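Local atomic coordinates of testis-expressed protein 101 (PDB entry 7BPS), a protein that plays a role in fertilization by controlling sperm binding to the zona pellucida and sperm migration into the oviduct, probably through the adhesion molecule ADAM3. Residues F70-Y73 and T74-G78; Q143-Q146 and G147-F151. All blocks are in the same frame, centred on the assembly; numbering follows the deposited sequence.

From the N terminus the chain comes first to interaction 1, in the first Ly6/uPAR domain, where F70-Y73 runs from strand 68-72 into a corner at Y73, and T74-G78 leads on toward strand 80-88. It is complete before interaction 2 begins, so the two follow in series and neither nest nor cross. Interaction 2 closes no loop: Q143-Q146 and G147-F151 are consecutive parts of strand 143-152 in the second domain. The centres lie 14 Å apart, with nearest atoms about 8 Å from each other. L173 and M174 of the second domain link them indirectly, since Y73 touches M174 and T74 bonds to L173, while Y145 touches L173 and L149 touches both.

Interaction 1. Residues F70-Y73 and T74-G78; sequences FIQY and TAPPG
With CG anti to the backbone N (chi1 179°) and an extended chain beyond it, the Q72 side chain runs forward over the bend and reaches A75. Its CG lies 3.5 Å from T74 O, while NE2 comes within 3.5 Å of A75 CB, a van der Waals approach of the amide to the methyl group. The amide oxygen OE1 is 4.0 Å from P76 CD, where the glutamine crosses the proline ring at about a right angle. T74 turns the other way: its OG1 stands beside the backbone N (chi1 -63°), close to the preceding carbonyl. A water bridges these two oxygens, donating to Y73 O at 2.7 Å and to T74 OG1 at 2.9 Å. The Y73 ring is packed on one face by I71 CG2, 3.5 Å above the plane over the ring centre, a contact between residues two apart in the chain. Y73 and T74 together face A81 of strand 80-88 in a classic beta bulge, placed where the edge strand of the sheet turns its corner. Beyond the segment, Y73 OH bonds to S83 OG, and T74 OG1 and A75 O bond to L173 O and T167 OG1 of the second domain. The exposed side of the bend thus rests on weak amide-to-carbon contacts, whereas its buried threonine hydroxyl is satisfied by the water and by a carbonyl of the other Ly6/uPAR domain.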
# COMPACT_ATOMS: atom_id res chain seq x y z
N PHE A 70 10.18 -4.05 -5.38
CA PHE A 70 9.76 -4.20 -3.96
C PHE A 70 10.23 -2.95 -3.21
O PHE A 70 11.42 -2.67 -3.22
CB PHE A 70 10.33 -5.47 -3.32
CG PHE A 70 10.07 -5.54 -1.83
CD1 PHE A 70 10.90 -4.88 -0.92
CD2 PHE A 70 8.95 -6.20 -1.35
CE1 PHE A 70 10.65 -4.93 0.44
CE2 PHE A 70 8.71 -6.25 0.02
CZ PHE A 70 9.56 -5.62 0.91
N ILE A 71 9.33 -2.22 -2.56
CA ILE A 71 9.70 -1.00 -1.79
C ILE A 71 9.12 -1.10 -0.38
O ILE A 71 7.92 -1.39 -0.22
CB ILE A 71 9.23 0.28 -2.51
CG1 ILE A 71 9.88 0.40 -3.89
CG2 ILE A 71 9.49 1.51 -1.66
CD1 ILE A 71 9.27 1.47 -4.76
N GLN A 72 9.96 -0.80 0.60
CA GLN A 72 9.53 -0.43 1.96
C GLN A 72 9.65 1.09 2.08
O GLN A 72 10.79 1.62 2.11
CB GLN A 72 10.36 -1.17 3.01
CG GLN A 72 9.97 -0.78 4.42
CD GLN A 72 10.50 -1.74 5.44
OE1 GLN A 72 9.77 -2.62 5.91
NE2 GLN A 72 11.75 -1.52 5.81
N TYR A 73 8.52 1.79 2.11
CA TYR A 73 8.48 3.27 2.12
C TYR A 73 8.88 3.73 3.52
O TYR A 73 9.72 4.60 3.67
CB TYR A 73 7.10 3.78 1.69
CG TYR A 73 6.70 3.29 0.32
CD1 TYR A 73 6.94 4.07 -0.80
CD2 TYR A 73 6.10 2.06 0.13
CE1 TYR A 73 6.62 3.63 -2.07
CE2 TYR A 73 5.77 1.61 -1.14
CZ TYR A 73 6.02 2.40 -2.24
OH TYR A 73 5.74 2.01 -3.52
N THR A 74 8.29 3.09 4.51
CA THR A 74 8.45 3.42 5.94
C THR A 74 8.61 2.11 6.72
O THR A 74 7.86 1.17 6.45
CB THR A 74 7.27 4.26 6.45
OG1 THR A 74 7.18 5.53 5.78
CG2 THR A 74 7.38 4.50 7.94
N ALA A 75 9.57 2.06 7.63
CA ALA A 75 9.95 0.84 8.37
C ALA A 75 9.38 0.87 9.77
O ALA A 75 9.17 1.94 10.35
CB ALA A 75 11.45 0.72 8.42
N PRO A 76 9.10 -0.31 10.36
CA PRO A 76 8.72 -0.39 11.77
C PRO A 76 9.89 0.11 12.61
O PRO A 76 11.00 0.25 12.12
CB PRO A 76 8.39 -1.87 11.97
CG PRO A 76 9.22 -2.58 10.91
CD PRO A 76 9.22 -1.63 9.73
N PRO A 77 9.69 0.45 13.90
CA PRO A 77 8.39 0.32 14.55
C PRO A 77 7.36 1.39 14.16
O PRO A 77 7.73 2.45 13.74
CB PRO A 77 8.72 0.47 16.04
CG PRO A 77 10.03 1.25 16.08
CD PRO A 77 10.75 0.94 14.79
N GLY A 78 6.08 1.06 14.37
CA GLY A 78 4.93 1.95 14.14
C GLY A 78 4.29 1.71 12.77
O GLY A 78 3.90 0.53 12.44
O HOH W 1 9.64 6.90 5.03

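Interaction 2. Residues Q143-Q146 and G147-F151; sequences QCYQ and GRLEF
Strand 143-152 is the first arm of a beta hairpin with strand 158-163 in the second Ly6/uPAR domain, and Y145 lies along its backbone against G147. The tyrosine CG is anti to its own N (chi1 172°), which carries the ring forward along the strand rather than back over C144. Ring atom CE1 approaches both G147 N and G147 CA at 3.5 Å, and CZ lies 3.6 Å from G147 CA. The backbone nitrogen meets the ring obliquely, and no hydrogen bond joins the two. Farther along, Y145 OH is also 3.6 Å from G147 CA and makes a looser contact with L149 CD2 at 4.3 Å, so the ring spans the glycine toward the leucine two residues on. The hydroxyl bonds to E187 OE2 on strand 183-193, the neighbour of strand 143-152 across the sheet from the hairpin partner, whereas G147 pairs through its backbone with V162 of strand 158-163. L149 continues the buried surface onto I45 of the first domain, and both L149 and Y145 rest on L173. At the start of the strand, C144 is tied to C120 by a disulfide. The ring thus lies directly on the backbone of G147, which has no side chain to intervene, while its one polar atom, at a buried residue, is satisfied by the carboxylate of E187.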
# COMPACT_ATOMS: atom_id res chain seq x y z
N GLN A 143 8.10 10.65 15.83
CA GLN A 143 6.95 11.61 15.75
C GLN A 143 5.60 10.90 15.88
O GLN A 143 5.53 9.69 15.67
CB GLN A 143 6.99 12.41 14.43
CG GLN A 143 6.88 11.58 13.15
CD GLN A 143 6.89 12.35 11.84
OE1 GLN A 143 6.30 11.96 10.84
NE2 GLN A 143 7.61 13.45 11.81
N CYS A 144 4.55 11.64 16.27
CA CYS A 144 3.15 11.28 15.98
C CYS A 144 2.84 11.78 14.58
O CYS A 144 3.33 12.85 14.19
CB CYS A 144 2.17 11.83 17.00
SG CYS A 144 2.45 11.19 18.68
N TYR A 145 2.10 10.98 13.83
CA TYR A 145 1.70 11.24 12.43
C TYR A 145 0.18 11.04 12.34
O TYR A 145 -0.33 10.07 12.88
CB TYR A 145 2.52 10.35 11.50
CG TYR A 145 2.09 10.35 10.06
CD1 TYR A 145 1.05 9.56 9.63
CD2 TYR A 145 2.74 11.12 9.11
CE1 TYR A 145 0.69 9.49 8.30
CE2 TYR A 145 2.39 11.06 7.77
CZ TYR A 145 1.35 10.26 7.36
OH TYR A 145 0.97 10.20 6.05
N GLN A 146 -0.49 12.01 11.70
CA GLN A 146 -1.91 11.96 11.27
C GLN A 146 -1.94 12.34 9.80
O GLN A 146 -1.70 13.52 9.51
CB GLN A 146 -2.78 12.91 12.10
CG GLN A 146 -2.69 12.66 13.61
CD GLN A 146 -1.59 13.48 14.23
OE1 GLN A 146 -1.37 14.62 13.83
NE2 GLN A 146 -0.88 12.93 15.21
N GLY A 147 -2.14 11.38 8.91
CA GLY A 147 -2.03 11.58 7.46
C GLY A 147 -3.22 11.04 6.69
O GLY A 147 -4.04 10.26 7.24
N ARG A 148 -3.27 11.45 5.43
CA ARG A 148 -4.29 11.04 4.43
C ARG A 148 -3.53 10.73 3.15
O ARG A 148 -2.68 11.55 2.74
CB ARG A 148 -5.39 12.12 4.33
CG ARG A 148 -6.52 11.83 3.36
CD ARG A 148 -7.81 12.55 3.74
NE ARG A 148 -8.71 11.60 4.41
CZ ARG A 148 -9.09 11.63 5.69
NH1 ARG A 148 -8.70 12.59 6.52
NH2 ARG A 148 -9.92 10.71 6.12
N LEU A 149 -3.78 9.55 2.59
CA LEU A 149 -3.19 9.10 1.32
C LEU A 149 -4.31 9.08 0.29
O LEU A 149 -5.29 8.39 0.53
CB LEU A 149 -2.54 7.73 1.48
CG LEU A 149 -1.40 7.68 2.49
CD1 LEU A 149 -0.79 6.29 2.51
CD2 LEU A 149 -0.34 8.73 2.21
N GLU A 150 -4.11 9.82 -0.80
CA GLU A 150 -5.05 9.94 -1.94
C GLU A 150 -4.49 9.08 -3.08
O GLU A 150 -3.37 9.37 -3.53
CB GLU A 150 -5.08 11.43 -2.31
CG GLU A 150 -6.38 11.94 -2.79
CD GLU A 150 -7.39 11.91 -1.67
OE1 GLU A 150 -7.12 12.54 -0.58
OE2 GLU A 150 -8.44 11.24 -1.88
N PHE A 151 -5.19 8.03 -3.49
CA PHE A 151 -4.79 7.17 -4.63
C PHE A 151 -5.72 7.39 -5.82
O PHE A 151 -6.93 7.55 -5.62
CB PHE A 151 -4.78 5.70 -4.23
CG PHE A 151 -3.80 5.41 -3.12
CD1 PHE A 151 -2.49 5.10 -3.42
CD2 PHE A 151 -4.21 5.41 -1.80
CE1 PHE A 151 -1.61 4.78 -2.40
CE2 PHE A 151 -3.33 5.09 -0.79
CZ PHE A 151 -2.03 4.78 -1.08